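Local coordinates for protein VESB protease (Vibrio cholerae, PDB 4LK4) that probably cleaves peptide bonds as a secreted serine endopeptidase of the trypsin family, its protease domain followed by an immunoglobulin-like domain, at residues 88-93 and 106-111; 71-76 and 153-158; 163-168 and 178-183; 277-282 and 302-307. The protein carries 1 engineered substitution. All coordinates share one frame; numbering follows the deposited sequence.

Contact 1 (88-93 and 106-111); sequences KIYRHL and IVELAQ
Lys88 and Glu108 sit opposite each other as a hydrogen-bonded pair where strand 82-91 runs antiparallel to strand 105-109, two neighbours in the six-stranded N-terminal barrel of the trypsin fold. The main chain of Lys88 is held twice, N giving to Glu108 O (3.2 Å) and O taking from Glu108 N (2.8 Å). Their side chains run alongside and point the same way, yet form no salt bridge. CG of Lys88 comes 3.7 Å from Glu108 OE2; beyond it a bend at chi2 (-86°) leads the chain away, leaving NZ 5.2 Å from that oxygen. OE2 is served instead by Gln87 and Ser249. Next comes Ile89, on the other face of the sheet, in a non-hydrogen-bonded pair with Val107; their direct touch is slight, CG1 of Ile89 lying 4.5 Å from CG2 of Val107, and Phe58 packs on both. Tyr90 returns to the face of Lys88 and closes a second hydrogen-bonded pair, N to Ile106 O (2.9 Å) and O to Ile106 N. Its ring slants toward Glu108, and its hydroxyl also receives Tyr250 N, from a strand of the immunoglobulin-like domain, which places this face at the domain junction. With OE1 of Glu108 in the plane of the ring at its edge, Tyr90 OH donates to that oxygen over 2.7 Å, meeting it from above the carboxylate plane, 41° out.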
# COMPACT_ATOMS: atom_id res chain seq x y z
N LYS A 88 -3.01 10.29 -3.69
CA LYS A 88 -3.94 9.35 -3.06
C LYS A 88 -3.23 8.17 -2.41
O LYS A 88 -2.17 7.73 -2.83
CB LYS A 88 -4.97 8.85 -4.09
CG LYS A 88 -5.95 9.90 -4.60
CD LYS A 88 -7.15 10.05 -3.68
CE LYS A 88 -7.91 11.38 -3.81
NZ LYS A 88 -7.97 11.97 -5.17
N ILE A 89 -3.86 7.64 -1.38
CA ILE A 89 -3.43 6.44 -0.72
C ILE A 89 -4.56 5.38 -0.78
O ILE A 89 -5.71 5.69 -0.50
CB ILE A 89 -2.98 6.76 0.71
CG1 ILE A 89 -1.65 7.53 0.64
CG2 ILE A 89 -2.73 5.47 1.50
CD1 ILE A 89 -1.11 8.03 1.97
N TYR A 90 -4.21 4.16 -1.19
CA TYR A 90 -5.13 3.04 -1.12
C TYR A 90 -4.55 2.04 -0.13
O TYR A 90 -3.44 1.57 -0.32
CB TYR A 90 -5.34 2.39 -2.50
CG TYR A 90 -5.71 3.43 -3.52
CD1 TYR A 90 -4.75 4.11 -4.23
CD2 TYR A 90 -7.01 3.77 -3.72
CE1 TYR A 90 -5.10 5.10 -5.13
CE2 TYR A 90 -7.37 4.72 -4.63
CZ TYR A 90 -6.41 5.41 -5.33
OH TYR A 90 -6.80 6.40 -6.23
N ARG A 91 -5.28 1.74 0.93
CA ARG A 91 -4.86 0.69 1.85
C ARG A 91 -5.74 -0.51 1.69
O ARG A 91 -6.88 -0.40 1.28
CB ARG A 91 -4.98 1.19 3.28
CG ARG A 91 -4.16 2.43 3.58
CD ARG A 91 -4.70 3.08 4.84
NE ARG A 91 -3.84 2.82 5.96
CZ ARG A 91 -4.21 2.74 7.24
NH1 ARG A 91 -5.48 2.85 7.61
NH2 ARG A 91 -3.27 2.52 8.15
N HIS A 92 -5.25 -1.69 2.06
CA HIS A 92 -6.09 -2.86 1.97
C HIS A 92 -7.28 -2.67 2.88
O HIS A 92 -7.13 -2.27 4.02
CB HIS A 92 -5.35 -4.11 2.35
CG HIS A 92 -5.93 -5.34 1.72
ND1 HIS A 92 -7.05 -5.96 2.23
CD2 HIS A 92 -5.58 -6.03 0.61
CE1 HIS A 92 -7.36 -6.99 1.47
NE2 HIS A 92 -6.49 -7.06 0.48
N LEU A 93 -8.48 -2.94 2.39
CA LEU A 93 -9.68 -2.69 3.18
C LEU A 93 -9.88 -3.73 4.29
O LEU A 93 -10.69 -3.51 5.20
CB LEU A 93 -10.90 -2.59 2.26
CG LEU A 93 -10.90 -1.32 1.39
CD1 LEU A 93 -12.16 -1.31 0.54
CD2 LEU A 93 -10.86 -0.05 2.24
N ILE A 106 -0.92 1.32 -1.50
CA ILE A 106 -0.41 1.95 -2.71
C ILE A 106 -0.43 3.46 -2.51
O ILE A 106 -1.42 4.01 -2.04
CB ILE A 106 -1.29 1.64 -3.95
CG1 ILE A 106 -1.22 0.16 -4.30
CG2 ILE A 106 -0.92 2.50 -5.15
CD1 ILE A 106 0.18 -0.33 -4.60
N VAL A 107 0.66 4.12 -2.87
CA VAL A 107 0.67 5.57 -2.92
C VAL A 107 0.59 5.96 -4.39
O VAL A 107 1.45 5.58 -5.17
CB VAL A 107 1.93 6.16 -2.27
CG1 VAL A 107 1.85 7.68 -2.23
CG2 VAL A 107 2.09 5.60 -0.86
N GLU A 108 -0.48 6.67 -4.74
CA GLU A 108 -0.65 7.24 -6.05
C GLU A 108 -0.02 8.62 -5.98
O GLU A 108 -0.32 9.38 -5.07
CB GLU A 108 -2.13 7.34 -6.33
CG GLU A 108 -2.49 7.87 -7.70
CD GLU A 108 -3.97 8.15 -7.84
OE1 GLU A 108 -4.75 7.16 -7.88
OE2 GLU A 108 -4.34 9.36 -7.91
N LEU A 109 0.85 8.94 -6.92
CA LEU A 109 1.66 10.15 -6.88
C LEU A 109 1.04 11.25 -7.72
O LEU A 109 0.35 10.96 -8.67
CB LEU A 109 3.02 9.85 -7.48
CG LEU A 109 3.81 8.79 -6.73
CD1 LEU A 109 5.24 8.77 -7.25
CD2 LEU A 109 3.81 9.07 -5.24
N ALA A 110 1.32 12.50 -7.40
CA ALA A 110 0.76 13.64 -8.17
C ALA A 110 1.30 13.74 -9.60
O ALA A 110 0.78 14.50 -10.41
CB ALA A 110 0.98 14.96 -7.44
N GLN A 111 2.34 13.00 -9.93
CA GLN A 111 2.78 12.91 -11.31
C GLN A 111 3.55 11.62 -11.49
O GLN A 111 3.98 11.02 -10.53
CB GLN A 111 3.63 14.13 -11.68
CG GLN A 111 4.53 14.58 -10.55
CD GLN A 111 5.41 15.78 -10.88
OE1 GLN A 111 5.81 15.99 -12.03
NE2 GLN A 111 5.74 16.55 -9.85

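Contact 2 (71-76 and 153-158); sequences GAYDLN and PILQEV
Main-chain bonds from Leu75 to Pro153 and from Leu155 to Tyr73 flank a single bridge in which Asp74 faces Ile154. Leu75 N reaches Pro153 O over 2.7 Å and nearly straight (171°), whereas Leu155 N meets Tyr73 O at 3.0 Å in a more bent hydrogen bond (N-H...O 142°). The two accepting oxygens, Tyr73 O and Pro153 O, come within 3.2 Å of one another; the indole NE1 of Trp140 bonds to the first and weakly to the second, which would ease their mutual repulsion. The bridge spans the two barrels of the trypsin fold: it ties the loop between strands 66-70 and 82-91, which by its place probably corresponds to the calcium-binding loop of trypsins, to the lead-in of strand 156-162. Van der Waals contacts lie beside it. Tyr73, its ring swung opposite the backbone N (chi1 177°), places CD1 3.8 Å from Leu155 CB and CZ 3.8 Å from the methyl CG2 of Ile154; its OH bonds to Ala17 O. Carbon meets carboxylate where Ile154 CD1 lies against Asp74 CG (4.0 Å) and Pro153 CB runs alongside Asp74 OD1. Of the polar side chains, Asp74 closes an Asx turn, its OD1 receiving Asn76 N at 2.9 Å from above the carboxylate plane, and Gln156 turns its amide back so that NE2 bonds to Ile154 O as well as to Asn16.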
# COMPACT_ATOMS: atom_id res chain seq x y z
N GLY A 71 14.27 6.49 -5.95
CA GLY A 71 15.72 6.41 -6.23
C GLY A 71 16.49 7.22 -5.22
O GLY A 71 17.58 7.67 -5.48
N ALA A 72 15.91 7.42 -4.04
CA ALA A 72 16.62 8.09 -2.94
C ALA A 72 17.79 7.21 -2.54
O ALA A 72 17.72 6.00 -2.69
CB ALA A 72 15.66 8.29 -1.75
N TYR A 73 18.86 7.82 -2.03
CA TYR A 73 19.97 7.06 -1.49
C TYR A 73 20.57 7.72 -0.26
O TYR A 73 20.47 7.19 0.84
CB TYR A 73 21.02 6.83 -2.56
CG TYR A 73 22.21 6.12 -2.03
CD1 TYR A 73 22.18 4.75 -1.84
CD2 TYR A 73 23.36 6.80 -1.69
CE1 TYR A 73 23.27 4.08 -1.35
CE2 TYR A 73 24.46 6.14 -1.15
CZ TYR A 73 24.40 4.78 -1.00
OH TYR A 73 25.45 4.08 -0.48
N ASP A 74 21.21 8.87 -0.42
CA ASP A 74 21.67 9.71 0.71
C ASP A 74 20.58 10.74 0.94
O ASP A 74 20.39 11.66 0.13
CB ASP A 74 22.96 10.42 0.36
CG ASP A 74 23.45 11.41 1.44
OD1 ASP A 74 22.66 11.68 2.39
OD2 ASP A 74 24.62 11.91 1.30
N LEU A 75 19.84 10.59 2.03
CA LEU A 75 18.67 11.46 2.22
C LEU A 75 19.04 12.94 2.32
O LEU A 75 18.20 13.79 2.06
CB LEU A 75 17.82 11.01 3.41
CG LEU A 75 17.20 9.62 3.26
CD1 LEU A 75 16.77 9.06 4.58
CD2 LEU A 75 16.02 9.63 2.35
N ASN A 76 20.28 13.25 2.69
CA ASN A 76 20.75 14.63 2.74
C ASN A 76 21.16 15.24 1.39
O ASN A 76 21.60 16.39 1.33
CB ASN A 76 21.94 14.73 3.70
CG ASN A 76 21.53 15.03 5.11
OD1 ASN A 76 20.44 15.52 5.37
ND2 ASN A 76 22.41 14.74 6.04
N PRO A 153 21.57 8.65 7.16
CA PRO A 153 20.88 9.12 5.97
C PRO A 153 21.07 8.26 4.74
O PRO A 153 20.50 8.54 3.70
CB PRO A 153 21.44 10.53 5.77
CG PRO A 153 22.78 10.49 6.40
CD PRO A 153 22.79 9.42 7.43
N ILE A 154 21.86 7.21 4.88
CA ILE A 154 22.30 6.37 3.76
C ILE A 154 21.49 5.06 3.72
O ILE A 154 21.31 4.36 4.73
CB ILE A 154 23.81 6.03 3.92
CG1 ILE A 154 24.63 7.30 4.14
CG2 ILE A 154 24.36 5.21 2.75
CD1 ILE A 154 24.98 8.06 2.88
N LEU A 155 21.03 4.73 2.52
CA LEU A 155 20.30 3.50 2.31
C LEU A 155 21.14 2.29 2.71
O LEU A 155 22.27 2.15 2.28
CB LEU A 155 19.87 3.41 0.84
CG LEU A 155 19.10 2.17 0.40
CD1 LEU A 155 17.75 2.10 1.09
CD2 LEU A 155 18.96 2.17 -1.11
N GLN A 156 20.60 1.46 3.58
CA GLN A 156 21.22 0.22 3.99
C GLN A 156 20.58 -1.01 3.32
O GLN A 156 19.42 -0.99 2.89
CB GLN A 156 21.06 0.01 5.47
CG GLN A 156 21.48 1.16 6.37
CD GLN A 156 22.96 1.28 6.37
OE1 GLN A 156 23.68 0.37 6.82
NE2 GLN A 156 23.45 2.33 5.77
N GLU A 157 21.33 -2.10 3.28
CA GLU A 157 20.80 -3.39 2.87
C GLU A 157 21.31 -4.47 3.81
O GLU A 157 22.27 -4.26 4.52
CB GLU A 157 21.13 -3.69 1.41
CG GLU A 157 22.59 -3.51 1.00
CD GLU A 157 22.90 -4.02 -0.40
OE1 GLU A 157 22.06 -4.73 -0.96
OE2 GLU A 157 23.99 -3.72 -0.96
N VAL A 158 20.63 -5.60 3.85
CA VAL A 158 21.09 -6.75 4.62
C VAL A 158 20.45 -8.03 4.09
O VAL A 158 19.33 -8.02 3.56
CB VAL A 158 20.76 -6.57 6.11
CG1 VAL A 158 19.26 -6.52 6.34
CG2 VAL A 158 21.41 -7.65 6.98

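Contact 3 (163-168 and 178-183); sequences VSQSLC and SDPNST
Gln165 carries nearly all of the close packing here, laying its aliphatic part against the main chain of Ser178 and the ring of Pro180. Its CG comes 3.3 Å from Ser178 O, and its CB 4.0 Å from CG of Pro180. A turn at chi2 (75°) then tips the amide inward past Pro180 CA. NE2 stops 3.7 Å from Ser182 OG without bonding to it; its partners are Ser177 O and Asn184 O, while OE1 accepts from Arg126, so the amide of this buried side chain is gripped at both ends and its rotation fixed. Ser182 OG is engaged too, donating to Asp179 O at 2.5 Å. The outer side is far looser. Ser178 and Ser166 are exposed and merely adjacent, with Ser178 CB 4.2 Å from Ser166 CA, and no hydrogen bond links the two segments anywhere. Asp179 turns away from the helix and serves its own loop, OD1 receiving Asn181 N (2.7 Å) in an Asx turn. With Cys168 disulfide-bonded to Cys186 on strand 184-189, the arrangement is that of the intermediate helix of trypsin-like proteases, secured to the strand that follows it and lined by the returning loop.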
# COMPACT_ATOMS: atom_id res chain seq x y z
N VAL A 163 12.17 -18.23 6.33
CA VAL A 163 11.82 -19.15 7.42
C VAL A 163 10.61 -20.03 7.03
O VAL A 163 9.78 -19.61 6.24
CB VAL A 163 11.43 -18.31 8.66
CG1 VAL A 163 10.97 -19.18 9.83
CG2 VAL A 163 12.57 -17.41 9.08
N SER A 164 10.53 -21.25 7.58
CA SER A 164 9.36 -22.15 7.37
C SER A 164 8.10 -21.46 7.80
O SER A 164 8.03 -20.94 8.90
CB SER A 164 9.46 -23.47 8.18
OG SER A 164 10.68 -24.20 7.89
N GLN A 165 7.07 -21.47 6.96
CA GLN A 165 5.85 -20.85 7.36
C GLN A 165 5.28 -21.46 8.65
O GLN A 165 4.84 -20.73 9.52
CB GLN A 165 4.82 -20.84 6.23
CG GLN A 165 3.68 -19.83 6.48
CD GLN A 165 4.07 -18.39 6.25
OE1 GLN A 165 5.04 -18.09 5.59
NE2 GLN A 165 3.28 -17.48 6.79
N SER A 166 5.33 -22.77 8.83
CA SER A 166 4.73 -23.31 10.09
C SER A 166 5.48 -22.74 11.31
O SER A 166 4.89 -22.49 12.36
CB SER A 166 4.70 -24.84 10.11
OG SER A 166 6.02 -25.35 10.10
N LEU A 167 6.78 -22.49 11.13
CA LEU A 167 7.61 -21.92 12.20
C LEU A 167 7.38 -20.45 12.47
O LEU A 167 7.34 -20.00 13.62
CB LEU A 167 9.06 -22.11 11.85
CG LEU A 167 9.94 -22.36 13.05
CD1 LEU A 167 9.35 -23.43 13.97
CD2 LEU A 167 11.32 -22.76 12.51
N CYS A 168 7.22 -19.71 11.38
CA CYS A 168 6.85 -18.31 11.42
C CYS A 168 5.63 -18.12 12.30
O CYS A 168 5.56 -17.21 13.13
CB CYS A 168 6.58 -17.88 9.99
SG CYS A 168 6.16 -16.17 9.73
N SER A 178 -0.10 -20.67 9.04
CA SER A 178 0.90 -21.68 8.76
C SER A 178 0.93 -21.98 7.26
O SER A 178 1.88 -22.56 6.77
CB SER A 178 0.60 -22.94 9.55
OG SER A 178 -0.55 -23.57 9.03
N ASP A 179 -0.14 -21.58 6.54
CA ASP A 179 -0.24 -21.74 5.10
C ASP A 179 0.60 -20.63 4.47
O ASP A 179 0.37 -19.46 4.74
CB ASP A 179 -1.71 -21.61 4.68
CG ASP A 179 -1.94 -21.87 3.20
OD1 ASP A 179 -0.97 -21.77 2.44
OD2 ASP A 179 -3.10 -22.19 2.80
N PRO A 180 1.60 -21.00 3.65
CA PRO A 180 2.45 -20.04 2.95
C PRO A 180 1.65 -19.16 1.98
O PRO A 180 2.09 -18.05 1.62
CB PRO A 180 3.42 -20.92 2.16
CG PRO A 180 3.34 -22.28 2.77
CD PRO A 180 1.96 -22.39 3.30
N ASN A 181 0.52 -19.67 1.53
CA ASN A 181 -0.34 -18.93 0.66
C ASN A 181 -1.18 -18.01 1.53
O ASN A 181 -2.39 -18.17 1.64
CB ASN A 181 -1.20 -19.89 -0.16
CG ASN A 181 -2.18 -19.17 -1.04
OD1 ASN A 181 -1.89 -18.10 -1.55
ND2 ASN A 181 -3.36 -19.74 -1.21
N SER A 182 -0.52 -17.03 2.14
CA SER A 182 -1.16 -16.08 3.05
C SER A 182 -0.48 -14.72 3.01
O SER A 182 0.57 -14.52 2.36
CB SER A 182 -1.13 -16.61 4.49
OG SER A 182 0.21 -16.92 4.89
N THR A 183 -1.10 -13.80 3.74
CA THR A 183 -0.77 -12.41 3.78
C THR A 183 0.67 -12.06 4.14
O THR A 183 1.14 -10.98 3.77
CB THR A 183 -1.69 -11.68 4.80
OG1 THR A 183 -1.41 -10.27 4.78
CG2 THR A 183 -1.46 -12.17 6.23

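Contact 4 (277-282 and 302-307); sequences ALTYTG and KVTLAT
Thr279 and Thr304 slant across one another on one face of a short antiparallel pairing, at the edge of the immunoglobulin-like domain where strand 304-305 borders strand 278-283. Their hydroxyls approach to 3.3 Å, OG1 to OG1, a weak hydrogen bond in which either may be the donor. The methyl branch of Thr279 is used separately: CG2 lies opposite the backbone N and runs alongside Val303, whose CG1 is 4.1 Å away. On the other face the leucines turn inward, with Leu278 CB 4.0 Å from Leu305 CB, and their outer parts go to neighbouring strands, Leu278 to Phe333 and Tyr335, Leu305 to Cys311. Beneath them the two backbones exchange bonds, Leu278 N to Leu305 O (2.9 Å) and Leu305 N to Leu278 O (2.8 Å). Tyr280 follows a different course. Its CG stands anti to its own N (chi1 -177°), which sends the ring away from Val303 to the helix at Cys299 and Ser300, where OH bonds to Asn283 and Asp297. Only the base of this side chain stays at the contact, CB resting 3.3 Å from Val303 O. Val303 leaves the helix with positive phi (69°), and that same carbonyl oxygen receives Tyr280 N, nearly head-on, over 2.7 Å.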
# COMPACT_ATOMS: atom_id res chain seq x y z
N ALA A 277 -11.56 5.74 -22.61
CA ALA A 277 -12.72 6.15 -21.85
C ALA A 277 -13.25 5.04 -20.93
O ALA A 277 -13.15 3.85 -21.23
CB ALA A 277 -13.83 6.60 -22.80
N LEU A 278 -13.84 5.47 -19.82
CA LEU A 278 -14.45 4.58 -18.83
C LEU A 278 -15.96 4.74 -18.90
O LEU A 278 -16.43 5.86 -19.09
CB LEU A 278 -13.99 5.02 -17.45
CG LEU A 278 -13.30 4.00 -16.57
CD1 LEU A 278 -11.98 3.58 -17.20
CD2 LEU A 278 -13.10 4.62 -15.20
N THR A 279 -16.72 3.65 -18.76
CA THR A 279 -18.19 3.76 -18.73
C THR A 279 -18.74 3.14 -17.46
O THR A 279 -18.53 1.97 -17.19
CB THR A 279 -18.86 3.06 -19.94
OG1 THR A 279 -18.34 3.59 -21.16
CG2 THR A 279 -20.38 3.26 -19.91
N TYR A 280 -19.44 3.95 -16.68
CA TYR A 280 -20.07 3.50 -15.44
C TYR A 280 -21.16 2.50 -15.78
O TYR A 280 -22.09 2.83 -16.48
CB TYR A 280 -20.66 4.71 -14.72
CG TYR A 280 -21.29 4.48 -13.37
CD1 TYR A 280 -20.78 3.56 -12.46
CD2 TYR A 280 -22.36 5.24 -12.98
CE1 TYR A 280 -21.37 3.40 -11.21
CE2 TYR A 280 -22.94 5.10 -11.74
CZ TYR A 280 -22.45 4.18 -10.86
OH TYR A 280 -23.09 4.08 -9.63
N THR A 281 -21.01 1.29 -15.27
CA THR A 281 -21.83 0.14 -15.67
C THR A 281 -22.46 -0.61 -14.50
O THR A 281 -23.38 -1.41 -14.70
CB THR A 281 -20.96 -0.89 -16.41
OG1 THR A 281 -20.03 -0.22 -17.26
CG2 THR A 281 -21.79 -1.81 -17.24
N GLY A 282 -21.96 -0.39 -13.29
CA GLY A 282 -22.54 -1.03 -12.11
C GLY A 282 -22.09 -0.47 -10.77
O GLY A 282 -21.16 0.33 -10.68
N LYS A 302 -23.14 11.60 -15.45
CA LYS A 302 -22.12 11.63 -16.50
C LYS A 302 -22.04 10.32 -17.30
O LYS A 302 -21.95 10.36 -18.52
CB LYS A 302 -20.74 11.96 -15.91
CG LYS A 302 -20.64 13.34 -15.29
CD LYS A 302 -19.17 13.69 -15.06
CE LYS A 302 -19.02 14.97 -14.25
NZ LYS A 302 -17.70 15.61 -14.49
N VAL A 303 -22.05 9.18 -16.61
CA VAL A 303 -21.98 7.82 -17.21
C VAL A 303 -20.63 7.48 -17.83
O VAL A 303 -20.00 6.51 -17.43
CB VAL A 303 -23.08 7.57 -18.25
CG1 VAL A 303 -23.03 6.14 -18.73
CG2 VAL A 303 -24.43 7.86 -17.64
N THR A 304 -20.20 8.28 -18.81
CA THR A 304 -18.90 8.09 -19.47
C THR A 304 -17.86 9.11 -18.99
O THR A 304 -18.18 10.28 -18.79
CB THR A 304 -19.06 8.13 -21.02
OG1 THR A 304 -19.24 6.79 -21.50
CG2 THR A 304 -17.84 8.74 -21.73
N LEU A 305 -16.63 8.63 -18.82
CA LEU A 305 -15.52 9.41 -18.27
C LEU A 305 -14.33 9.35 -19.21
O LEU A 305 -13.68 8.32 -19.32
CB LEU A 305 -15.08 8.86 -16.91
CG LEU A 305 -16.04 9.03 -15.73
CD1 LEU A 305 -15.35 8.62 -14.44
CD2 LEU A 305 -16.53 10.47 -15.65
N ALA A 306 -14.07 10.46 -19.88
CA ALA A 306 -12.94 10.56 -20.78
C ALA A 306 -11.68 10.74 -19.92
O ALA A 306 -11.76 10.74 -18.70
CB ALA A 306 -13.13 11.74 -21.73
N THR A 307 -10.53 10.87 -20.56
CA THR A 307 -9.27 11.04 -19.83
C THR A 307 -9.31 12.35 -19.03
O THR A 307 -9.54 13.42 -19.59
CB THR A 307 -8.08 11.05 -20.81
OG1 THR A 307 -8.14 9.89 -21.64
CG2 THR A 307 -6.77 11.09 -20.07

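In the fold
The four contacts differ in burial and in chemistry. Contact 1 is the buried one, lying within a single barrel wall, and adds a side-chain hydrogen bond to its regular strand pairing. Contact 4 repeats antiparallel pairing in the second domain, about 21 Å away between centres, but partly buried at a sheet edge, with threonines at the surface in place of the enclosed tyrosine and glutamate. Contacts 2 and 3, also partly buried, each set a loop against another element near the protease periphery. They lie about 30 Å apart between centres, yet strand 156-162 and helix 165-172, one in each, follow each other in the chain. Contact 2 joins the barrels by backbone bonds; contact 3, having none across it, depends on one packed glutamine.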